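Local structure of PlaB phospholipase (Legionella pneumophila, 6ZTI) at residues F94-H99 with P104-W109; A132-A137 with M342-L347; F436-S439 with K445-H448. The protein acts as a phospholipase of the alpha/beta-hydrolase type, a Legionella virulence factor whose activity is controlled by tetramer formation mediated by NAD(H). All blocks are in the same frame, centred on the assembly; numbering follows the deposited sequence.

Contact 1: residues F94-H99 with P104-W109; sequences FACITH and PIVRKW
Phe94 and Trp109 supply the aromatic part of this contact. The two side chains run at each other from opposite directions, and Phe94 CZ comes to 3.8 Å from Trp109 CH2. The rings meet obliquely, with their planes at 38°. Trp109 suits a strand-facing place on the helix because its long indole, with CG anti to the backbone N (chi1 167°), carries CH2 across to the Phe94 ring, while its polar NE1 is bonded to Asp77.

The aliphatic part centres on Val106, whose CG2 branch does the touching: it lies 3.9 Å from Thr98 CG2 and 4.2 Å from Cys96 SG. Cys96 and Thr98 are short enough for Val106 to pack onto the sulfur of one and the methyl of the other. As every second residue of the strand, Phe94, Cys96 and Thr98 present their side chains on the helix-facing side, and no hydrogen bond crosses to the helix.

Strand 93-99 lies between strands 16-21 and 123-129 of the parallel sheet, and helix 102-114 is the crossover helix of the beta-alpha-beta unit leading to strand 123-129. Helix 69-89 packs beside it, placing Phe76 against Trp109 and Cys96.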
loop_
_atom_site.group_PDB
_atom_site.type_symbol
_atom_site.label_atom_id
_atom_site.label_comp_id
_atom_site.label_asym_id
_atom_site.label_seq_id
_atom_site.Cartn_x
_atom_site.Cartn_y
_atom_site.Cartn_z
ATOM N N PHE B 94 -34.799 -6.278 31.535
ATOM C CA PHE B 94 -33.972 -5.095 31.691
ATOM C C PHE B 94 -34.141 -4.108 30.546
ATOM O O PHE B 94 -34.476 -4.463 29.414
ATOM C CB PHE B 94 -32.473 -5.458 31.881
ATOM C CG PHE B 94 -31.842 -6.237 30.758
ATOM C CD1 PHE B 94 -31.323 -5.593 29.652
ATOM C CD2 PHE B 94 -31.658 -7.607 30.872
ATOM C CE1 PHE B 94 -30.699 -6.299 28.652
ATOM C CE2 PHE B 94 -31.034 -8.318 29.872
ATOM C CZ PHE B 94 -30.554 -7.659 28.756
ATOM N N ALA B 95 -33.956 -2.843 30.898
ATOM C CA ALA B 95 -33.830 -1.756 29.949
ATOM C C ALA B 95 -32.358 -1.394 29.817
ATOM O O ALA B 95 -31.648 -1.299 30.825
ATOM C CB ALA B 95 -34.644 -0.548 30.412
ATOM N N CYS B 96 -31.900 -1.227 28.576
ATOM C CA CYS B 96 -30.559 -0.737 28.286
ATOM C C CYS B 96 -30.648 0.734 27.934
ATOM O O CYS B 96 -31.445 1.122 27.078
ATOM C CB CYS B 96 -29.899 -1.488 27.127
ATOM S SG CYS B 96 -29.205 -3.062 27.594
ATOM N N ILE B 97 -29.853 1.545 28.612
ATOM C CA ILE B 97 -29.652 2.934 28.248
ATOM C C ILE B 97 -28.236 3.017 27.702
ATOM O O ILE B 97 -27.265 2.797 28.435
ATOM C CB ILE B 97 -29.861 3.873 29.442
ATOM C CG1 ILE B 97 -31.294 3.739 29.982
ATOM C CG2 ILE B 97 -29.562 5.291 29.043
ATOM C CD1 ILE B 97 -31.488 4.360 31.360
ATOM N N THR B 98 -28.111 3.301 26.414
ATOM C CA THR B 98 -26.832 3.265 25.727
ATOM C C THR B 98 -26.449 4.657 25.243
ATOM O O THR B 98 -27.297 5.533 25.068
ATOM C CB THR B 98 -26.888 2.302 24.528
ATOM O OG1 THR B 98 -27.615 2.921 23.463
ATOM C CG2 THR B 98 -27.588 0.977 24.900
ATOM N N HIS B 99 -25.151 4.848 25.024
ATOM C CA HIS B 99 -24.615 6.077 24.467
ATOM C C HIS B 99 -23.638 5.703 23.366
ATOM O O HIS B 99 -22.864 4.749 23.502
ATOM C CB HIS B 99 -23.928 6.943 25.546
ATOM C CG HIS B 99 -23.363 8.234 25.032
ATOM N ND1 HIS B 99 -22.031 8.561 25.155
ATOM C CD2 HIS B 99 -23.949 9.280 24.398
ATOM C CE1 HIS B 99 -21.818 9.748 24.614
ATOM N NE2 HIS B 99 -22.966 10.209 24.149
ATOM N N PRO B 104 -25.366 0.502 18.730
ATOM C CA PRO B 104 -24.983 -0.555 17.788
ATOM C C PRO B 104 -24.595 -1.864 18.446
ATOM O O PRO B 104 -24.854 -2.934 17.880
ATOM C CB PRO B 104 -23.793 0.070 17.052
ATOM C CG PRO B 104 -24.083 1.515 17.040
ATOM C CD PRO B 104 -24.801 1.809 18.349
ATOM N N ILE B 105 -23.984 -1.812 19.624
ATOM C CA ILE B 105 -23.477 -3.027 20.264
ATOM C C ILE B 105 -24.632 -3.865 20.798
ATOM O O ILE B 105 -24.698 -5.080 20.572
ATOM C CB ILE B 105 -22.475 -2.661 21.375
ATOM C CG1 ILE B 105 -21.113 -2.355 20.763
ATOM C CG2 ILE B 105 -22.335 -3.782 22.402
ATOM C CD1 ILE B 105 -20.187 -1.526 21.653
ATOM N N VAL B 106 -25.571 -3.224 21.497
ATOM C CA VAL B 106 -26.742 -3.944 21.981
ATOM C C VAL B 106 -27.585 -4.453 20.817
ATOM O O VAL B 106 -28.197 -5.524 20.916
ATOM C CB VAL B 106 -27.554 -3.049 22.933
ATOM C CG1 VAL B 106 -28.880 -3.709 23.306
ATOM C CG2 VAL B 106 -26.734 -2.764 24.188
ATOM N N ARG B 107 -27.619 -3.721 19.697
ATOM C CA ARG B 107 -28.367 -4.194 18.537
ATOM C C ARG B 107 -27.703 -5.410 17.897
ATOM O O ARG B 107 -28.394 -6.276 17.359
ATOM C CB ARG B 107 -28.519 -3.084 17.505
ATOM C CG ARG B 107 -29.430 -1.919 17.952
ATOM C CD ARG B 107 -29.942 -1.159 16.772
ATOM N NE ARG B 107 -28.881 -0.525 15.996
ATOM C CZ ARG B 107 -28.581 -0.794 14.728
ATOM N NH1 ARG B 107 -29.235 -1.724 14.030
ATOM N NH2 ARG B 107 -27.598 -0.118 14.151
ATOM N N LYS B 108 -26.370 -5.464 17.900
ATOM C CA LYS B 108 -25.662 -6.651 17.439
ATOM C C LYS B 108 -25.901 -7.831 18.375
ATOM O O LYS B 108 -26.067 -8.972 17.924
ATOM C CB LYS B 108 -24.170 -6.333 17.332
ATOM C CG LYS B 108 -23.304 -7.494 16.913
ATOM C CD LYS B 108 -23.587 -7.985 15.508
ATOM C CE LYS B 108 -22.614 -9.108 15.120
ATOM N NZ LYS B 108 -22.954 -9.735 13.840
ATOM N N TRP B 109 -25.909 -7.577 19.686
ATOM C CA TRP B 109 -26.233 -8.625 20.646
ATOM C C TRP B 109 -27.630 -9.188 20.407
ATOM O O TRP B 109 -27.816 -10.411 20.352
ATOM C CB TRP B 109 -26.109 -8.074 22.066
ATOM C CG TRP B 109 -26.712 -8.983 23.092
ATOM C CD1 TRP B 109 -26.170 -10.128 23.597
ATOM C CD2 TRP B 109 -27.985 -8.829 23.727
ATOM N NE1 TRP B 109 -27.030 -10.698 24.506
ATOM C CE2 TRP B 109 -28.152 -9.921 24.605
ATOM C CE3 TRP B 109 -29.002 -7.882 23.634
ATOM C CZ2 TRP B 109 -29.290 -10.083 25.384
ATOM C CZ3 TRP B 109 -30.131 -8.041 24.414
ATOM C CH2 TRP B 109 -30.267 -9.130 25.277
#

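Contact 2: residues A132-A137 with M342-L347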
loop_
_atom_site.group_PDB
_atom_site.type_symbol
_atom_site.label_atom_id
_atom_site.label_comp_id
_atom_site.label_asym_id
_atom_site.label_seq_id
_atom_site.Cartn_x
_atom_site.Cartn_y
_atom_site.Cartn_z
ATOM N N ALA B 132 -24.405 5.743 17.076
ATOM C CA ALA B 132 -23.768 5.785 15.754
ATOM C C ALA B 132 -24.288 4.636 14.887
ATOM O O ALA B 132 -23.539 3.816 14.356
ATOM C CB ALA B 132 -22.252 5.735 15.889
ATOM N N ASN B 133 -25.614 4.603 14.731
ATOM C CA ASN B 133 -26.252 3.449 14.107
ATOM C C ASN B 133 -25.896 3.311 12.638
ATOM O O ASN B 133 -25.866 2.190 12.123
ATOM C CB ASN B 133 -27.761 3.522 14.288
ATOM C CG ASN B 133 -28.186 3.081 15.671
ATOM O OD1 ASN B 133 -27.675 2.095 16.213
ATOM N ND2 ASN B 133 -29.106 3.816 16.260
ATOM N N HIS B 134 -25.634 4.419 11.941
ATOM C CA HIS B 134 -25.174 4.358 10.562
ATOM C C HIS B 134 -23.740 4.872 10.426
ATOM O O HIS B 134 -23.323 5.245 9.329
ATOM C CB HIS B 134 -26.119 5.139 9.648
ATOM C CG HIS B 134 -27.525 4.623 9.657
ATOM N ND1 HIS B 134 -27.954 3.594 8.841
ATOM C CD2 HIS B 134 -28.597 4.991 10.393
ATOM C CE1 HIS B 134 -29.231 3.355 9.078
ATOM N NE2 HIS B 134 -29.647 4.197 10.009
ATOM N N GLY B 135 -22.991 4.915 11.523
ATOM C CA GLY B 135 -21.575 5.240 11.495
ATOM C C GLY B 135 -21.290 6.664 11.935
ATOM O O GLY B 135 -22.187 7.473 12.190
ATOM N N SER B 136 -19.992 6.963 12.008
ATOM C CA SER B 136 -19.470 8.278 12.358
ATOM C C SER B 136 -18.451 8.703 11.313
ATOM O O SER B 136 -17.526 7.949 11.007
ATOM C CB SER B 136 -18.796 8.278 13.734
ATOM O OG SER B 136 -18.031 9.462 13.916
ATOM N N ALA B 137 -18.615 9.914 10.783
ATOM C CA ALA B 137 -17.669 10.423 9.796
ATOM C C ALA B 137 -16.259 10.494 10.353
ATOM O O ALA B 137 -15.291 10.442 9.585
ATOM C CB ALA B 137 -18.121 11.802 9.318
ATOM N N MET B 342 -28.699 11.445 4.725
ATOM C CA MET B 342 -27.482 10.709 4.434
ATOM C C MET B 342 -27.823 9.556 3.505
ATOM O O MET B 342 -28.822 8.855 3.704
ATOM C CB MET B 342 -26.827 10.207 5.718
ATOM C CG MET B 342 -25.427 9.724 5.522
ATOM S SD MET B 342 -24.502 9.615 7.046
ATOM C CE MET B 342 -24.747 7.895 7.438
ATOM N N ILE B 343 -27.027 9.402 2.465
ATOM C CA ILE B 343 -27.181 8.329 1.505
ATOM C C ILE B 343 -25.936 7.469 1.597
ATOM O O ILE B 343 -24.815 7.986 1.534
ATOM C CB ILE B 343 -27.367 8.859 0.075
ATOM C CG1 ILE B 343 -28.429 9.954 0.032
ATOM C CG2 ILE B 343 -27.726 7.686 -0.863
ATOM C CD1 ILE B 343 -28.693 10.471 -1.377
ATOM N N ILE B 344 -26.123 6.170 1.773
ATOM C CA ILE B 344 -25.029 5.207 1.710
ATOM C C ILE B 344 -25.240 4.407 0.430
ATOM O O ILE B 344 -26.222 3.665 0.316
ATOM C CB ILE B 344 -24.983 4.290 2.942
ATOM C CG1 ILE B 344 -24.863 5.112 4.223
ATOM C CG2 ILE B 344 -23.768 3.312 2.856
ATOM C CD1 ILE B 344 -25.143 4.314 5.496
ATOM N N PHE B 345 -24.336 4.558 -0.533
ATOM C CA PHE B 345 -24.418 3.820 -1.788
ATOM C C PHE B 345 -23.574 2.562 -1.702
ATOM O O PHE B 345 -22.437 2.585 -1.216
ATOM C CB PHE B 345 -23.939 4.639 -2.993
ATOM C CG PHE B 345 -24.766 5.860 -3.294
ATOM C CD1 PHE B 345 -25.859 5.789 -4.127
ATOM C CD2 PHE B 345 -24.400 7.091 -2.790
ATOM C CE1 PHE B 345 -26.591 6.915 -4.411
ATOM C CE2 PHE B 345 -25.131 8.215 -3.062
ATOM C CZ PHE B 345 -26.221 8.132 -3.876
ATOM N N ARG B 346 -24.146 1.468 -2.187
ATOM C CA ARG B 346 -23.466 0.195 -2.342
ATOM C C ARG B 346 -23.561 -0.192 -3.804
ATOM O O ARG B 346 -24.663 -0.421 -4.313
ATOM C CB ARG B 346 -24.100 -0.871 -1.463
ATOM C CG ARG B 346 -23.345 -2.165 -1.483
ATOM C CD ARG B 346 -24.155 -3.275 -0.872
ATOM N NE ARG B 346 -23.339 -4.461 -0.654
ATOM C CZ ARG B 346 -23.834 -5.681 -0.513
ATOM N NH1 ARG B 346 -25.149 -5.876 -0.567
ATOM N NH2 ARG B 346 -23.015 -6.700 -0.306
ATOM N N LEU B 347 -22.416 -0.260 -4.468
ATOM C CA LEU B 347 -22.332 -0.548 -5.895
ATOM C C LEU B 347 -21.800 -1.955 -6.116
ATOM O O LEU B 347 -20.642 -2.245 -5.793
ATOM C CB LEU B 347 -21.423 0.467 -6.582
ATOM C CG LEU B 347 -21.906 1.222 -7.817
ATOM C CD1 LEU B 347 -22.869 0.392 -8.659
ATOM C CD2 LEU B 347 -22.524 2.547 -7.395
#
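His134 meets Met342 and Ile344 of strand 342-347 at the third position of a type I turn that runs from Ala132 to Gly135. The turn begins at Ala132, whose carbonyl O accepts a bond from Gly135 N at 3.1 Å. Asn133 follows with an amide whose ND2 gives a bond to the carbonyl of Thr226, a tie that fixes the turn next to His134.

His134 reaches the strand mainly through its CB and its carbonyl. Met342 CE sits 3.8 Å from His134 CB and 3.6 Å from His134 O, touching side chain and main chain together. The methionine is extended through its first two torsions and then bends at the thioether (chi3 95°), which turns the terminal methyl to the loop. Ile344, two residues on and on the same face of the strand, adds CD1 at 4.3 Å from His134 CB. With CG anti to its carbonyl carbon (chi1 -60°), the imidazole leads off from the strand; NE2 is bonded to the carbonyl of Asn227, and Tyr230 meets the ring edge-to-face.

Gly135 has a positive phi of 102°, and at its backbone angles a CB would press on the preceding carbonyl O. Ser136 then turns away and bonds through OG to Val220 O and Leu138 N, and Ala137 uses its carbonyl to hold Gln382.

Across the interface the contact is van der Waals packing of Met342 and Ile344 on His134 CB and its carbonyl, with no hydrogen bond between the segments. The hydrolase loop and the second sheet thus meet through a flexible thioether and a branched aliphatic chain, while His134 NE2 and the Asn133 amide find partners outside the two segments.

Contact 3: residues F436-S439 with K445-H448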
loop_
_atom_site.group_PDB
_atom_site.type_symbol
_atom_site.label_atom_id
_atom_site.label_comp_id
_atom_site.label_asym_id
_atom_site.label_seq_id
_atom_site.Cartn_x
_atom_site.Cartn_y
_atom_site.Cartn_z
ATOM N N PHE B 436 -31.632 6.321 -12.808
ATOM C CA PHE B 436 -32.815 6.147 -11.991
ATOM C C PHE B 436 -33.496 7.496 -11.852
ATOM O O PHE B 436 -32.856 8.483 -11.473
ATOM C CB PHE B 436 -32.449 5.561 -10.638
ATOM C CG PHE B 436 -33.577 5.559 -9.648
ATOM C CD1 PHE B 436 -34.700 4.784 -9.859
ATOM C CD2 PHE B 436 -33.497 6.313 -8.492
ATOM C CE1 PHE B 436 -35.730 4.774 -8.938
ATOM C CE2 PHE B 436 -34.521 6.304 -7.584
ATOM C CZ PHE B 436 -35.637 5.532 -7.811
ATOM N N HIS B 437 -34.784 7.544 -12.178
ATOM C CA HIS B 437 -35.560 8.774 -12.126
ATOM C C HIS B 437 -36.582 8.664 -11.007
ATOM O O HIS B 437 -37.375 7.714 -10.973
ATOM C CB HIS B 437 -36.244 9.048 -13.463
ATOM C CG HIS B 437 -35.289 9.383 -14.559
ATOM N ND1 HIS B 437 -35.659 9.427 -15.885
ATOM C CD2 HIS B 437 -33.971 9.693 -14.526
ATOM C CE1 HIS B 437 -34.609 9.740 -16.624
ATOM N NE2 HIS B 437 -33.573 9.913 -15.823
ATOM N N SER B 438 -36.555 9.630 -10.094
ATOM C CA SER B 438 -37.482 9.655 -8.981
ATOM C C SER B 438 -37.997 11.076 -8.806
ATOM O O SER B 438 -37.834 11.933 -9.682
ATOM C CB SER B 438 -36.807 9.137 -7.709
ATOM O OG SER B 438 -37.792 8.883 -6.740
ATOM N N SER B 439 -38.614 11.316 -7.649
ATOM C CA SER B 439 -39.255 12.584 -7.337
ATOM C C SER B 439 -39.103 12.856 -5.847
ATOM O O SER B 439 -39.064 11.927 -5.037
ATOM C CB SER B 439 -40.737 12.561 -7.726
ATOM O OG SER B 439 -41.372 13.799 -7.441
ATOM N N LYS B 445 -40.834 9.118 -1.863
ATOM C CA LYS B 445 -39.525 9.721 -2.069
ATOM C C LYS B 445 -38.444 8.959 -1.309
ATOM O O LYS B 445 -38.706 8.305 -0.296
ATOM C CB LYS B 445 -39.543 11.185 -1.641
ATOM C CG LYS B 445 -39.996 11.432 -0.225
ATOM C CD LYS B 445 -40.453 12.880 -0.059
ATOM C CE LYS B 445 -39.555 13.650 0.884
ATOM N NZ LYS B 445 -39.685 13.179 2.299
ATOM N N ILE B 446 -37.208 9.053 -1.811
ATOM C CA ILE B 446 -36.099 8.312 -1.225
ATOM C C ILE B 446 -35.341 9.086 -0.151
ATOM O O ILE B 446 -34.549 8.476 0.588
ATOM C CB ILE B 446 -35.125 7.876 -2.333
ATOM C CG1 ILE B 446 -34.393 9.083 -2.923
ATOM C CG2 ILE B 446 -35.881 7.146 -3.435
ATOM C CD1 ILE B 446 -33.405 8.711 -3.996
ATOM N N LEU B 447 -35.541 10.400 -0.049
ATOM C CA LEU B 447 -34.891 11.234 0.951
ATOM C C LEU B 447 -35.911 11.733 1.957
ATOM O O LEU B 447 -37.007 12.162 1.584
ATOM C CB LEU B 447 -34.217 12.463 0.344
ATOM C CG LEU B 447 -33.067 12.278 -0.615
ATOM C CD1 LEU B 447 -32.596 13.652 -1.025
ATOM C CD2 LEU B 447 -31.956 11.475 0.017
ATOM N N HIS B 448 -35.525 11.701 3.229
ATOM C CA HIS B 448 -36.307 12.256 4.311
ATOM C C HIS B 448 -35.364 13.019 5.225
ATOM O O HIS B 448 -34.209 12.606 5.411
ATOM C CB HIS B 448 -37.023 11.175 5.116
ATOM C CG HIS B 448 -37.918 10.313 4.293
ATOM N ND1 HIS B 448 -39.230 10.641 4.035
ATOM C CD2 HIS B 448 -37.689 9.139 3.660
ATOM C CE1 HIS B 448 -39.776 9.706 3.279
ATOM N NE2 HIS B 448 -38.862 8.779 3.043
HETATM O O HOH W 1 -37.071 10.540 -4.572
#
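Lys445 opens the second segment by setting its CB 3.5 Å from Ser439 O, at the end of strand 436-439. Its CG lies between the backbone N and the carbonyl carbon (chi1 55°), and further bends at chi3 and chi4 fold the chain back over its own loop. NZ thereby makes a weak bond of 3.0 Å to Leu447 O. A long flexible lysine fits here: its side chain also touches Tyr397 while its amine stays with the loop.

Ile446 makes the apolar part. Its CG2 branch, anti to the carbonyl carbon, comes 4.4 Å from Phe436 CE2, at the edge of the phenyl ring and near its plane, and 4.2 Å from Ser438 OG. A beta-branched residue suits the place, since CG2 can face the strand while the side chain also touches Leu233, Met250 and Phe415. The backbone N of Ile446 is tied to the strand through a water, to which it donates at 3.1 Å. That water donates in turn to Ser439 O, at a distance that refines rather short, and it bonds to Ser438 OG at 2.8 Å.

Leu447 directs its side chain to Leu413 and Tyr397, and the loop then leads to strand 452-463.

No direct hydrogen bond joins strand and loop, so one water takes the polar share of the contact, linking a serine hydroxyl, a carbonyl and an amide N-H in a connection between antiparallel strands. Ile446 and Phe436 supply the apolar part, and the weak bond to Leu447 O keeps the lysine's amine near its own loop.

In the fold
From the N terminus, contact 1 comes first, closing the short turn from strand 93-99 of the parallel hydrolase sheet into helix 102-114, which packs against it. After strand 123-129 the chain enters the loop of contact 2, which meets residues some 205 positions later and so joins the hydrolase part to strand 340-349 of the mixed sheet. Contact 3 then closes a short connection between strands 429-439 and 452-463 of that same sheet. The three follow in series; none nests or crosses. Contact 2 is the link between the others: Arg107 NE probably bonds to Asn133 OD1 (2.9 Å), and Ile343 CD1 packs on Leu447 CD2 (3.7 Å), whereas contacts 1 and 3 remain about 17 Å apart at their nearest atoms.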